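Local coordinates for protein ATP-dependent DNA ligase (PDB 6NHX) that seals breaks in double-stranded DNA at the cost of ATP, as the ligase part of an enzyme that probably works with Ku in non-homologous end joining, at residues A[9-14]-A[172-177]; A[3-8]-A[38-43]. The protein carries 1 engineered substitution. One frame throughout, in Å; residues are numbered along the deposited sequence.

Contact 1 (A[9-14]-A[172-177]); sequences APMLAT and SRYQPG
The ring of Y174 carries the side chain of M11 across one face, while the backbone oxygen of A9 sits at its edge, near the ring plane. P176 CG, from the ring's own segment, also lies at the edge, in plane. M11 reaches the face twice. Its CB makes a CH-pi contact, 3.6 Å from Y174 CZ and offset toward the rim. Farther along, M11 SD stands 4.3 Å from the Y174 ring centroid, only 19° off the ring normal, a Met-aromatic contact on that same face. What spreads M11 over the ring is its extended chain: CG is anti to the backbone N (chi1 -174°), and the chain stays straight to the methyl. M11 SD also takes a long, weak but nearly straight bond from Q175 N, 3.4 Å away, and M11 CE ends 3.8 Å from R173 O. At the phenol end, M11 N donates to Y174 OH over 3.0 Å, almost in line (172°). The hydroxyl has a second partner, the carboxylate of D78 on strand 74-82. Next to this, G177 N is shared between two weak bonds, to A9 O at 3.0 Å and to P10 O at 3.2 Å. The loop after strand 164-169 is thus fastened to the chain leading into strand 12-15, just where that strand begins to pair with strand 179-180 through L12 and the residues R178 and C180. Chemically, one backbone N-H and one carboxylate fix the buried phenol at its tip, which limits how the ring can swing, and the thioether lies against a ring face already held in place, with one weak N-H bond to its sulfur.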
loop_
_atom_site.group_PDB
_atom_site.type_symbol
_atom_site.label_atom_id
_atom_site.label_comp_id
_atom_site.label_asym_id
_atom_site.label_seq_id
_atom_site.Cartn_x
_atom_site.Cartn_y
_atom_site.Cartn_z
ATOM N N ALA A 9 -17.277 -3.244 2.917
ATOM C CA ALA A 9 -16.063 -3.243 2.121
ATOM C C ALA A 9 -15.563 -1.811 1.993
ATOM O O ALA A 9 -16.360 -0.869 2.011
ATOM C CB ALA A 9 -16.323 -3.815 0.718
ATOM N N PRO A 10 -14.252 -1.621 1.875
ATOM C CA PRO A 10 -13.706 -0.259 1.875
ATOM C C PRO A 10 -14.061 0.510 0.611
ATOM O O PRO A 10 -14.198 -0.052 -0.480
ATOM C CB PRO A 10 -12.191 -0.479 1.959
ATOM C CG PRO A 10 -12.008 -1.913 2.358
ATOM C CD PRO A 10 -13.198 -2.646 1.833
ATOM N N MET A 11 -14.222 1.816 0.794
ATOM C CA MET A 11 -14.309 2.764 -0.306
ATOM C C MET A 11 -12.928 2.928 -0.935
ATOM O O MET A 11 -11.900 2.825 -0.267
ATOM C CB MET A 11 -14.776 4.100 0.268
ATOM C CG MET A 11 -15.057 5.181 -0.756
ATOM S SD MET A 11 -15.810 6.607 0.051
ATOM C CE MET A 11 -15.894 7.754 -1.336
ATOM N N LEU A 12 -12.904 3.192 -2.240
ATOM C CA LEU A 12 -11.659 3.235 -3.001
ATOM C C LEU A 12 -11.516 4.573 -3.720
ATOM O O LEU A 12 -12.504 5.255 -4.001
ATOM C CB LEU A 12 -11.595 2.070 -3.991
ATOM C CG LEU A 12 -11.669 0.683 -3.345
ATOM C CD1 LEU A 12 -11.829 -0.388 -4.423
ATOM C CD2 LEU A 12 -10.437 0.407 -2.485
ATOM N N ALA A 13 -10.259 4.929 -4.014
ATOM C CA ALA A 13 -9.898 6.209 -4.616
ATOM C C ALA A 13 -9.614 6.048 -6.101
ATOM O O ALA A 13 -9.219 4.983 -6.573
ATOM C CB ALA A 13 -8.657 6.811 -3.946
ATOM N N THR A 14 -9.817 7.127 -6.828
ATOM C CA THR A 14 -9.551 7.160 -8.261
ATOM C C THR A 14 -8.184 7.779 -8.516
ATOM O O THR A 14 -7.870 8.835 -7.957
ATOM C CB THR A 14 -10.595 8.030 -8.946
ATOM O OG1 THR A 14 -11.906 7.553 -8.616
ATOM C CG2 THR A 14 -10.448 7.960 -10.429
ATOM N N SER A 172 -18.298 14.649 1.033
ATOM C CA SER A 172 -18.577 13.339 0.455
ATOM C C SER A 172 -19.048 12.323 1.500
ATOM O O SER A 172 -18.553 12.276 2.633
ATOM C CB SER A 172 -17.372 12.791 -0.328
ATOM O OG SER A 172 -16.205 12.658 0.460
ATOM N N ARG A 173 -19.991 11.486 1.082
ATOM C CA ARG A 173 -20.440 10.354 1.872
ATOM C C ARG A 173 -19.448 9.197 1.729
ATOM O O ARG A 173 -18.543 9.209 0.888
ATOM C CB ARG A 173 -21.863 9.955 1.472
ATOM C CG ARG A 173 -21.985 8.698 0.605
ATOM C CD ARG A 173 -23.415 8.473 0.097
ATOM N NE ARG A 173 -24.367 8.152 1.165
ATOM C CZ ARG A 173 -24.390 7.012 1.857
ATOM N NH1 ARG A 173 -23.505 6.052 1.610
ATOM N NH2 ARG A 173 -25.309 6.831 2.803
ATOM N N TYR A 174 -19.606 8.185 2.573
ATOM C CA TYR A 174 -18.793 6.976 2.495
ATOM C C TYR A 174 -19.552 5.935 1.693
ATOM O O TYR A 174 -20.681 5.585 2.045
ATOM C CB TYR A 174 -18.481 6.433 3.892
ATOM C CG TYR A 174 -17.359 5.424 3.868
ATOM C CD1 TYR A 174 -16.039 5.826 4.049
ATOM C CD2 TYR A 174 -17.611 4.074 3.600
ATOM C CE1 TYR A 174 -14.982 4.900 4.013
ATOM C CE2 TYR A 174 -16.564 3.149 3.538
ATOM C CZ TYR A 174 -15.259 3.573 3.753
ATOM O OH TYR A 174 -14.231 2.662 3.695
ATOM N N GLN A 175 -18.939 5.447 0.609
ATOM C CA GLN A 175 -19.572 4.505 -0.313
ATOM C C GLN A 175 -18.866 3.157 -0.253
ATOM O O GLN A 175 -17.871 2.932 -0.959
ATOM C CB GLN A 175 -19.553 5.077 -1.736
ATOM C CG GLN A 175 -20.229 6.426 -1.807
ATOM C CD GLN A 175 -20.508 6.881 -3.219
ATOM O OE1 GLN A 175 -20.083 7.964 -3.624
ATOM N NE2 GLN A 175 -21.233 6.064 -3.974
ATOM N N PRO A 176 -19.326 2.233 0.592
ATOM C CA PRO A 176 -18.605 0.967 0.751
ATOM C C PRO A 176 -18.519 0.200 -0.560
ATOM O O PRO A 176 -19.487 0.113 -1.320
ATOM C CB PRO A 176 -19.440 0.211 1.792
ATOM C CG PRO A 176 -20.182 1.270 2.532
ATOM C CD PRO A 176 -20.457 2.352 1.536
ATOM N N GLY A 177 -17.329 -0.334 -0.825
ATOM C CA GLY A 177 -17.139 -1.232 -1.944
ATOM C C GLY A 177 -17.105 -0.563 -3.295
ATOM O O GLY A 177 -17.208 -1.250 -4.313
#

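Contact 2 (A[3-8]-A[38-43]); sequences FEFDNL and LVEADH
The N-terminal segment of the nucleotide-binding domain, with its 3-10 turn at 5-7, lies against strand 35-42 of the antiparallel sheet, where F5 and L8 meet L38 and E40. The principal contact is a CH-pi one: E40 CB sits over the centre of the F5 ring, 3.4 Å from its centroid and only 4° off the ring normal. From there the extended E40 chain continues over the same face, back toward the root of the phenylalanine, and brings OE1 to 3.3 Å from F5 CB. The carboxylate is tilted 35° from the ring plane, so it neither stacks flat nor stands upright on it. Having CG anti to the backbone N (chi1 178°) sends the F5 ring out from the turn onto the strand. At the ring's far end the strand backbone takes over, with L38 O near the ring plane and 3.6 Å from F5 CZ. Since L38 and E40 point to the same side of the strand while V39 turns to the other, F5 is met by L38 as well, whose CB is 3.8 Å from F5 CE1. The turn itself is held by bonds from N7 N to E4 O and from L8 N to F5 O, the i to i+3 pattern of a 3-10 segment. Just beyond it L8 continues the apolar row: L8 CB packs 3.6 Å from L38 CD1. The two segments touch directly by packing alone; the polar link between them is made by strand 45-50. There R47 forms salt bridges with both E40 OE2 and D6 OD1, probably easing the like charges of the two acids, and R49 donates to L8 O.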
loop_
_atom_site.group_PDB
_atom_site.type_symbol
_atom_site.label_atom_id
_atom_site.label_comp_id
_atom_site.label_asym_id
_atom_site.label_seq_id
_atom_site.Cartn_x
_atom_site.Cartn_y
_atom_site.Cartn_z
ATOM N N PHE A 3 -26.993 -0.580 9.006
ATOM C CA PHE A 3 -25.540 -0.679 9.059
ATOM C C PHE A 3 -25.106 -2.029 9.625
ATOM O O PHE A 3 -25.612 -2.461 10.653
ATOM C CB PHE A 3 -24.963 0.450 9.911
ATOM C CG PHE A 3 -23.466 0.422 10.010
ATOM C CD1 PHE A 3 -22.688 1.117 9.108
ATOM C CD2 PHE A 3 -22.842 -0.309 11.001
ATOM C CE1 PHE A 3 -21.318 1.083 9.197
ATOM C CE2 PHE A 3 -21.470 -0.356 11.085
ATOM C CZ PHE A 3 -20.705 0.345 10.180
ATOM N N GLU A 4 -24.140 -2.672 8.970
ATOM C CA GLU A 4 -23.668 -3.988 9.392
ATOM C C GLU A 4 -22.199 -4.120 9.032
ATOM O O GLU A 4 -21.860 -4.134 7.847
ATOM C CB GLU A 4 -24.454 -5.087 8.686
ATOM C CG GLU A 4 -25.796 -5.383 9.291
ATOM C CD GLU A 4 -26.331 -6.711 8.825
ATOM O OE1 GLU A 4 -27.548 -6.806 8.556
ATOM O OE2 GLU A 4 -25.525 -7.662 8.720
ATOM N N PHE A 5 -21.343 -4.247 10.050
ATOM C CA PHE A 5 -19.907 -4.379 9.818
ATOM C C PHE A 5 -19.594 -5.571 8.919
ATOM O O PHE A 5 -18.698 -5.499 8.066
ATOM C CB PHE A 5 -19.199 -4.518 11.169
ATOM C CG PHE A 5 -17.706 -4.712 11.059
ATOM C CD1 PHE A 5 -16.881 -3.668 10.663
ATOM C CD2 PHE A 5 -17.131 -5.944 11.347
ATOM C CE1 PHE A 5 -15.513 -3.846 10.564
ATOM C CE2 PHE A 5 -15.765 -6.128 11.246
ATOM C CZ PHE A 5 -14.956 -5.084 10.860
ATOM N N ASP A 6 -20.333 -6.669 9.074
ATOM C CA ASP A 6 -20.019 -7.906 8.373
ATOM C C ASP A 6 -20.413 -7.883 6.903
ATOM O O ASP A 6 -20.185 -8.878 6.207
ATOM C CB ASP A 6 -20.666 -9.097 9.080
ATOM C CG ASP A 6 -19.960 -9.456 10.370
ATOM O OD1 ASP A 6 -18.753 -9.161 10.495
ATOM O OD2 ASP A 6 -20.613 -10.031 11.265
ATOM N N ASN A 7 -21.002 -6.793 6.419
ATOM C CA ASN A 7 -21.243 -6.601 4.993
ATOM C C ASN A 7 -20.357 -5.524 4.385
ATOM O O ASN A 7 -20.492 -5.228 3.193
ATOM C CB ASN A 7 -22.711 -6.240 4.741
ATOM C CG ASN A 7 -23.632 -7.435 4.861
ATOM O OD1 ASN A 7 -23.196 -8.542 5.178
ATOM N ND2 ASN A 7 -24.919 -7.217 4.605
ATOM N N LEU A 8 -19.442 -4.954 5.164
ATOM C CA LEU A 8 -18.737 -3.741 4.777
ATOM C C LEU A 8 -17.498 -4.053 3.953
ATOM O O LEU A 8 -16.746 -4.983 4.262
ATOM C CB LEU A 8 -18.294 -2.997 6.035
ATOM C CG LEU A 8 -19.237 -1.987 6.667
ATOM C CD1 LEU A 8 -18.449 -1.184 7.689
ATOM C CD2 LEU A 8 -19.838 -1.083 5.606
ATOM N N LEU A 38 -10.775 -2.620 7.764
ATOM C CA LEU A 38 -11.929 -2.130 8.507
ATOM C C LEU A 38 -11.869 -2.764 9.888
ATOM O O LEU A 38 -11.633 -3.971 10.014
ATOM C CB LEU A 38 -13.242 -2.485 7.802
ATOM C CG LEU A 38 -13.419 -1.849 6.413
ATOM C CD1 LEU A 38 -14.719 -2.318 5.790
ATOM C CD2 LEU A 38 -13.386 -0.325 6.478
ATOM N N VAL A 39 -12.068 -1.950 10.919
ATOM C CA VAL A 39 -11.853 -2.368 12.301
ATOM C C VAL A 39 -13.136 -2.137 13.087
ATOM O O VAL A 39 -13.630 -1.004 13.155
ATOM C CB VAL A 39 -10.698 -1.590 12.944
ATOM C CG1 VAL A 39 -10.557 -1.948 14.438
ATOM C CG2 VAL A 39 -9.395 -1.824 12.172
ATOM N N GLU A 40 -13.665 -3.194 13.685
ATOM C CA GLU A 40 -14.805 -3.092 14.582
ATOM C C GLU A 40 -14.299 -3.272 16.003
ATOM O O GLU A 40 -13.726 -4.314 16.325
ATOM C CB GLU A 40 -15.828 -4.178 14.263
ATOM C CG GLU A 40 -17.049 -4.168 15.159
ATOM C CD GLU A 40 -17.837 -5.433 14.990
ATOM O OE1 GLU A 40 -18.914 -5.372 14.373
ATOM O OE2 GLU A 40 -17.367 -6.494 15.454
ATOM N N ALA A 41 -14.502 -2.263 16.843
ATOM C CA ALA A 41 -14.175 -2.349 18.263
ATOM C C ALA A 41 -15.465 -2.344 19.075
ATOM O O ALA A 41 -16.267 -1.415 18.948
ATOM C CB ALA A 41 -13.302 -1.157 18.655
ATOM N N ASP A 42 -15.657 -3.375 19.901
ATOM C CA ASP A 42 -16.837 -3.489 20.749
ATOM C C ASP A 42 -16.438 -4.245 22.006
ATOM O O ASP A 42 -15.791 -5.292 21.914
ATOM C CB ASP A 42 -17.941 -4.265 20.026
ATOM C CG ASP A 42 -19.303 -4.095 20.680
ATOM O OD1 ASP A 42 -19.442 -3.228 21.567
ATOM O OD2 ASP A 42 -20.234 -4.833 20.303
ATOM N N HIS A 43 -16.821 -3.714 23.170
ATOM C CA HIS A 43 -16.559 -4.366 24.458
ATOM C C HIS A 43 -15.076 -4.682 24.636
ATOM O O HIS A 43 -14.697 -5.733 25.161
ATOM C CB HIS A 43 -17.436 -5.605 24.652
ATOM C CG HIS A 43 -18.839 -5.286 25.067
ATOM N ND1 HIS A 43 -19.806 -4.882 24.172
ATOM C CD2 HIS A 43 -19.435 -5.297 26.284
ATOM C CE1 HIS A 43 -20.939 -4.664 24.817
ATOM N NE2 HIS A 43 -20.741 -4.909 26.101
#

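Contacts 1 and 2 lie side by side in the nucleotide-binding domain, their centres about 15 Å apart. Along the chain their segments alternate: 3-8 runs straight into 9-14, then come 38-43 and, much later, 172-177. They also touch, with P176 CG packed 3.9 Å from L8 CD2 and L38 CD1 3.9 Å from A9 C. Contact 2 rests on the antiparallel sheet containing strand 35-42; contact 1 opens onto the mixed sheet containing strands 12-15 and 179-180. The N-terminal chain therefore passes from one sheet to the other, tying both together near bound ATP, which lies about 7 Å from the P10 side chain.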